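Local coordinates for protein sensor kinase CusS (Escherichia coli, PDB 5KU5) that senses copper and silver ions in the periplasm as a membrane histidine kinase and phosphorylates the response regulator CusR, at residues A[4-9]-A[140-145]; A[78-83]-A[88-93]. All coordinates share one frame; numbering follows the deposited sequence.

Interaction 1: A[4-9]-A[140-145]; sequences VHFAEQ and LHYIND. With AG (silver ion), chain H.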
loop_
_atom_site.group_PDB
_atom_site.type_symbol
_atom_site.label_atom_id
_atom_site.label_comp_id
_atom_site.label_asym_id
_atom_site.label_seq_id
_atom_site.Cartn_x
_atom_site.Cartn_y
_atom_site.Cartn_z
ATOM N N VAL A 4 -0.697 -12.820 15.114
ATOM C CA VAL A 4 -0.392 -13.629 13.925
ATOM C C VAL A 4 -1.079 -13.028 12.695
ATOM O O VAL A 4 -0.504 -12.997 11.608
ATOM C CB VAL A 4 -0.816 -15.110 14.121
ATOM C CG1 VAL A 4 -0.767 -15.899 12.813
ATOM C CG2 VAL A 4 0.069 -15.775 15.170
ATOM N N HIS A 5 -2.303 -12.545 12.885
ATOM C CA HIS A 5 -3.047 -11.880 11.827
ATOM C C HIS A 5 -2.380 -10.569 11.368
ATOM O O HIS A 5 -2.287 -10.308 10.166
ATOM C CB HIS A 5 -4.484 -11.622 12.277
ATOM C CG HIS A 5 -5.317 -10.973 11.228
ATOM N ND1 HIS A 5 -5.893 -11.680 10.196
ATOM C CD2 HIS A 5 -5.631 -9.677 11.021
ATOM C CE1 HIS A 5 -6.539 -10.848 9.404
ATOM N NE2 HIS A 5 -6.399 -9.628 9.887
ATOM N N PHE A 6 -1.924 -9.760 12.322
ATOM C CA PHE A 6 -1.150 -8.551 12.008
ATOM C C PHE A 6 0.129 -8.880 11.232
ATOM O O PHE A 6 0.492 -8.154 10.306
ATOM C CB PHE A 6 -0.769 -7.774 13.280
ATOM C CG PHE A 6 -1.929 -7.131 14.020
ATOM C CD1 PHE A 6 -3.178 -6.902 13.422
ATOM C CD2 PHE A 6 -1.738 -6.691 15.330
ATOM C CE1 PHE A 6 -4.205 -6.293 14.135
ATOM C CE2 PHE A 6 -2.763 -6.081 16.039
ATOM C CZ PHE A 6 -3.996 -5.880 15.442
ATOM N N ALA A 7 0.803 -9.966 11.611
ATOM C CA ALA A 7 2.005 -10.413 10.899
ATOM C C ALA A 7 1.694 -10.778 9.455
ATOM O O ALA A 7 2.424 -10.378 8.547
ATOM C CB ALA A 7 2.657 -11.593 11.613
ATOM N N GLU A 8 0.606 -11.521 9.251
ATOM C CA GLU A 8 0.192 -11.941 7.904
ATOM C C GLU A 8 -0.230 -10.761 7.019
ATOM O O GLU A 8 0.085 -10.749 5.824
ATOM C CB GLU A 8 -0.926 -12.993 7.971
ATOM C CG GLU A 8 -0.478 -14.357 8.492
ATOM C CD GLU A 8 0.477 -15.087 7.554
ATOM O OE1 GLU A 8 0.288 -15.033 6.318
ATOM O OE2 GLU A 8 1.424 -15.728 8.054
ATOM N N GLN A 9 -0.929 -9.782 7.601
ATOM C CA GLN A 9 -1.202 -8.504 6.917
ATOM C C GLN A 9 0.091 -7.879 6.385
ATOM O O GLN A 9 0.176 -7.521 5.211
ATOM C CB GLN A 9 -1.885 -7.491 7.851
ATOM C CG GLN A 9 -3.370 -7.695 8.084
ATOM C CD GLN A 9 -3.969 -6.577 8.929
ATOM O OE1 GLN A 9 -3.448 -6.250 10.000
ATOM N NE2 GLN A 9 -5.058 -5.976 8.451
ATOM N N LEU A 140 1.445 -2.041 17.204
ATOM C CA LEU A 140 1.917 -1.962 18.587
ATOM C C LEU A 140 1.099 -0.985 19.435
ATOM O O LEU A 140 0.860 -1.250 20.613
ATOM C CB LEU A 140 3.405 -1.579 18.631
ATOM C CG LEU A 140 4.392 -2.518 17.923
ATOM C CD1 LEU A 140 5.807 -1.967 18.012
ATOM C CD2 LEU A 140 4.331 -3.931 18.488
ATOM N N HIS A 141 0.677 0.135 18.843
ATOM C CA HIS A 141 -0.224 1.076 19.525
ATOM C C HIS A 141 -1.528 0.404 19.953
ATOM O O HIS A 141 -2.018 0.653 21.053
ATOM C CB HIS A 141 -0.550 2.290 18.645
ATOM C CG HIS A 141 0.616 3.200 18.408
ATOM N ND1 HIS A 141 0.779 3.909 17.237
ATOM C CD2 HIS A 141 1.684 3.506 19.185
ATOM C CE1 HIS A 141 1.890 4.619 17.306
ATOM N NE2 HIS A 141 2.460 4.391 18.475
ATOM N N TYR A 142 -2.079 -0.445 19.085
ATOM C CA TYR A 142 -3.301 -1.193 19.399
ATOM C C TYR A 142 -3.098 -2.172 20.556
ATOM O O TYR A 142 -3.906 -2.196 21.487
ATOM C CB TYR A 142 -3.824 -1.929 18.159
ATOM C CG TYR A 142 -5.032 -2.813 18.415
ATOM C CD1 TYR A 142 -6.308 -2.265 18.559
ATOM C CD2 TYR A 142 -4.898 -4.201 18.511
ATOM C CE1 TYR A 142 -7.414 -3.071 18.793
ATOM C CE2 TYR A 142 -5.999 -5.015 18.746
ATOM C CZ TYR A 142 -7.255 -4.446 18.886
ATOM O OH TYR A 142 -8.347 -5.250 19.121
ATOM N N ILE A 143 -2.022 -2.958 20.499
ATOM C CA ILE A 143 -1.743 -3.980 21.521
ATOM C C ILE A 143 -1.444 -3.334 22.874
ATOM O O ILE A 143 -2.012 -3.737 23.890
ATOM C CB ILE A 143 -0.574 -4.919 21.107
ATOM C CG1 ILE A 143 -0.930 -5.722 19.842
ATOM C CG2 ILE A 143 -0.182 -5.863 22.245
ATOM C CD1 ILE A 143 -2.151 -6.618 19.959
ATOM N N ASN A 144 -0.567 -2.330 22.872
ATOM C CA ASN A 144 -0.205 -1.600 24.095
ATOM C C ASN A 144 -1.381 -0.861 24.738
ATOM O O ASN A 144 -1.404 -0.682 25.956
ATOM C CB ASN A 144 0.934 -0.606 23.825
ATOM C CG ASN A 144 2.235 -1.287 23.431
ATOM O OD1 ASN A 144 2.313 -2.517 23.334
ATOM N ND2 ASN A 144 3.266 -0.484 23.182
ATOM N N ASP A 145 -2.341 -0.430 23.918
ATOM C CA ASP A 145 -3.565 0.207 24.411
ATOM C C ASP A 145 -4.463 -0.784 25.155
ATOM O O ASP A 145 -4.998 -0.452 26.213
ATOM C CB ASP A 145 -4.341 0.856 23.257
ATOM C CG ASP A 145 -5.589 1.581 23.726
ATOM O OD1 ASP A 145 -5.456 2.684 24.292
ATOM O OD2 ASP A 145 -6.701 1.050 23.530
HETATM AG AG AG H . -7.620 -7.706 9.251
#
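The aromatic and apolar contact between helix 2-25 and helix 137-146 rests on F6, which meets Y142 and I143; the closest CA atoms of the two segments, those of F6 and L140, are 9.8 Å apart. Y142 CD2 comes up at the edge of the F6 ring, in its plane, 3.6 Å from F6 CZ. The two side chains cross at about a right angle; with centroids 5.8 Å apart and planes at 78°, the rings form an oblique pair. Y142 turns its CG anti to the backbone N (chi1 176°), which carries CD2 to F6. Beside it, I143 runs antiparallel to the F6 side chain, the tip of its longer branch, CD1, lying 4.0 Å from F6 CE2. Just 112 Å² is buried between the two segments, all side-chain contact; H139 adds a further ring against F6.

Metal coordination extends the site. H5 NE2 binds a silver ion at 2.4 Å, and H139 ND1 of the second subunit binds the same ion. The nearest atom of the F6 side chain is about 3 Å from another silver ion, and F6 of the second subunit packs on F6. Shared histidine ligation and aromatic packing across subunits identify this as the metal-binding dimer interface of the CusS sensor domain.

Interaction 2: A[78-83]-A[88-93]; sequences IPDKDA and VYLLSG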
loop_
_atom_site.group_PDB
_atom_site.type_symbol
_atom_site.label_atom_id
_atom_site.label_comp_id
_atom_site.label_asym_id
_atom_site.label_seq_id
_atom_site.Cartn_x
_atom_site.Cartn_y
_atom_site.Cartn_z
ATOM N N ILE A 78 15.598 -8.877 15.778
ATOM C CA ILE A 78 15.085 -10.011 16.549
ATOM C C ILE A 78 14.180 -10.828 15.625
ATOM O O ILE A 78 13.398 -10.240 14.876
ATOM C CB ILE A 78 14.271 -9.527 17.775
ATOM C CG1 ILE A 78 15.147 -8.688 18.720
ATOM C CG2 ILE A 78 13.631 -10.701 18.520
ATOM C CD1 ILE A 78 16.339 -9.413 19.310
ATOM N N PRO A 79 14.280 -12.175 15.661
ATOM C CA PRO A 79 13.324 -12.988 14.893
ATOM C C PRO A 79 11.871 -12.736 15.300
ATOM O O PRO A 79 11.565 -12.681 16.489
ATOM C CB PRO A 79 13.732 -14.427 15.226
ATOM C CG PRO A 79 15.178 -14.337 15.564
ATOM C CD PRO A 79 15.362 -13.004 16.231
ATOM N N ASP A 80 10.999 -12.578 14.308
ATOM C CA ASP A 80 9.590 -12.272 14.541
ATOM C C ASP A 80 8.836 -13.551 14.916
ATOM O O ASP A 80 8.509 -14.354 14.043
ATOM C CB ASP A 80 8.995 -11.626 13.283
ATOM C CG ASP A 80 7.524 -11.272 13.425
ATOM O OD1 ASP A 80 6.949 -11.395 14.525
ATOM O OD2 ASP A 80 6.939 -10.868 12.406
ATOM N N LYS A 81 8.539 -13.718 16.207
ATOM C CA LYS A 81 7.840 -14.920 16.703
ATOM C C LYS A 81 6.433 -15.125 16.111
ATOM O O LYS A 81 5.969 -16.260 16.009
ATOM C CB LYS A 81 7.774 -14.931 18.242
ATOM C CG LYS A 81 6.817 -13.922 18.868
ATOM C CD LYS A 81 6.889 -13.964 20.389
ATOM C CE LYS A 81 6.049 -12.864 21.025
ATOM N NZ LYS A 81 4.614 -12.914 20.613
ATOM N N ASP A 82 5.772 -14.033 15.727
ATOM C CA ASP A 82 4.439 -14.098 15.115
ATOM C C ASP A 82 4.462 -14.410 13.618
ATOM O O ASP A 82 3.417 -14.701 13.043
ATOM C CB ASP A 82 3.676 -12.792 15.354
ATOM C CG ASP A 82 3.506 -12.480 16.825
ATOM O OD1 ASP A 82 3.276 -13.416 17.617
ATOM O OD2 ASP A 82 3.604 -11.294 17.195
ATOM N N ALA A 83 5.636 -14.323 12.992
ATOM C CA ALA A 83 5.823 -14.746 11.604
ATOM C C ALA A 83 6.206 -16.222 11.607
ATOM O O ALA A 83 7.364 -16.572 11.841
ATOM C CB ALA A 83 6.901 -13.911 10.921
ATOM N N VAL A 88 11.702 -13.358 8.805
ATOM C CA VAL A 88 11.148 -12.031 9.096
ATOM C C VAL A 88 11.724 -11.535 10.417
ATOM O O VAL A 88 11.737 -12.274 11.401
ATOM C CB VAL A 88 9.605 -12.057 9.205
ATOM C CG1 VAL A 88 9.051 -10.652 9.431
ATOM C CG2 VAL A 88 8.989 -12.690 7.964
ATOM N N TYR A 89 12.184 -10.284 10.436
ATOM C CA TYR A 89 12.797 -9.693 11.626
ATOM C C TYR A 89 12.014 -8.510 12.163
ATOM O O TYR A 89 11.235 -7.888 11.442
ATOM C CB TYR A 89 14.223 -9.253 11.319
ATOM C CG TYR A 89 15.125 -10.410 10.981
ATOM C CD1 TYR A 89 15.676 -11.207 11.985
ATOM C CD2 TYR A 89 15.415 -10.724 9.660
ATOM C CE1 TYR A 89 16.499 -12.279 11.679
ATOM C CE2 TYR A 89 16.239 -11.790 9.344
ATOM C CZ TYR A 89 16.776 -12.566 10.357
ATOM O OH TYR A 89 17.590 -13.626 10.051
ATOM N N LEU A 90 12.243 -8.219 13.441
ATOM C CA LEU A 90 11.693 -7.052 14.106
ATOM C C LEU A 90 12.826 -6.073 14.404
ATOM O O LEU A 90 13.820 -6.446 15.027
ATOM C CB LEU A 90 10.993 -7.462 15.401
ATOM C CG LEU A 90 9.765 -8.362 15.223
ATOM C CD1 LEU A 90 9.323 -8.939 16.557
ATOM C CD2 LEU A 90 8.617 -7.611 14.562
ATOM N N LEU A 91 12.678 -4.835 13.931
ATOM C CA LEU A 91 13.585 -3.741 14.267
ATOM C C LEU A 91 12.861 -2.758 15.180
ATOM O O LEU A 91 11.698 -2.422 14.931
ATOM C CB LEU A 91 14.040 -3.007 13.004
ATOM C CG LEU A 91 14.578 -3.825 11.830
ATOM C CD1 LEU A 91 14.883 -2.899 10.664
ATOM C CD2 LEU A 91 15.817 -4.616 12.218
ATOM N N SER A 92 13.549 -2.299 16.229
ATOM C CA SER A 92 13.032 -1.253 17.124
ATOM C C SER A 92 13.607 0.138 16.784
ATOM O O SER A 92 13.600 1.047 17.616
ATOM C CB SER A 92 13.314 -1.622 18.582
ATOM O OG SER A 92 14.698 -1.569 18.869
ATOM N N GLY A 93 14.097 0.289 15.555
ATOM C CA GLY A 93 14.539 1.569 15.001
ATOM C C GLY A 93 14.905 1.319 13.548
ATOM O O GLY A 93 14.880 0.169 13.104
#
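I78 O accepts the shortest hydrogen bond between the segments, from L90 N at 2.7 Å with a C=O...N angle of 160°; Y89 CA adds a weaker CA-H...O contact to I78 O at 3.4 Å. I78 N returns a bond to L90 O at 3.1 Å, completing the hydrogen-bonded antiparallel pair of I78 and L90. P79 and Y89 follow as the non-hydrogen-bonded pair. Beyond them D80 N reaches V88 O at 3.0 Å, so the backbone pairing continues past the end of strand 78-79.

D80 is buried and works in two ways. With CG anti to its own N (chi1 180°), the side chain runs alongside V88, OD2 lying 3.7 Å from V88 CG1, while D80 CB rests 3.9 Å from L90 CG. Its two carboxylate oxygens have separate partners: D82 N donates to D80 OD1 at 3.1 Å from above the carboxylate plane (53° out of it), making an Asx turn, and R112 of strand 111-122 forms a salt bridge with OD2. Replacing D80 with an alanine would remove both acceptor oxygens and would probably leave R112 without its buried counter-charge and the turn at D82 less firmly fixed.

The chain then bends in a type I turn from D80 to A83, which brings A83 CB to 3.7 Å from V88 CB. V88 packs on I114, and the backbones of Y89 and L91 bond to M113 and W111, which ties strand 89-91 to strand 111-122. The arrangement is a short beta hairpin whose first strand, 78-79, forms one border of the chain's antiparallel sheet, within a PDC fold.

Overall arrangement
The centres of interactions 1 and 2 are 13 Å apart, on the same side of the chain's centre. Along the chain the order is 4-9, 78-83, 88-93, 140-145, so the terminal helices of interaction 1 enclose the hairpin of interaction 2 in sequence. The two also meet in space: A7 CB of helix 2-25 lies 3.5 Å from D82 O, and A83 packs on I11 of that helix. Helix 2-25 therefore faces the hairpin on one side and, through H5 and F6, the silver sites and second subunit on another. It thus contributes both to the silver-binding dimer interface and to packing against the hairpin at the sheet edge, within a single sensor domain.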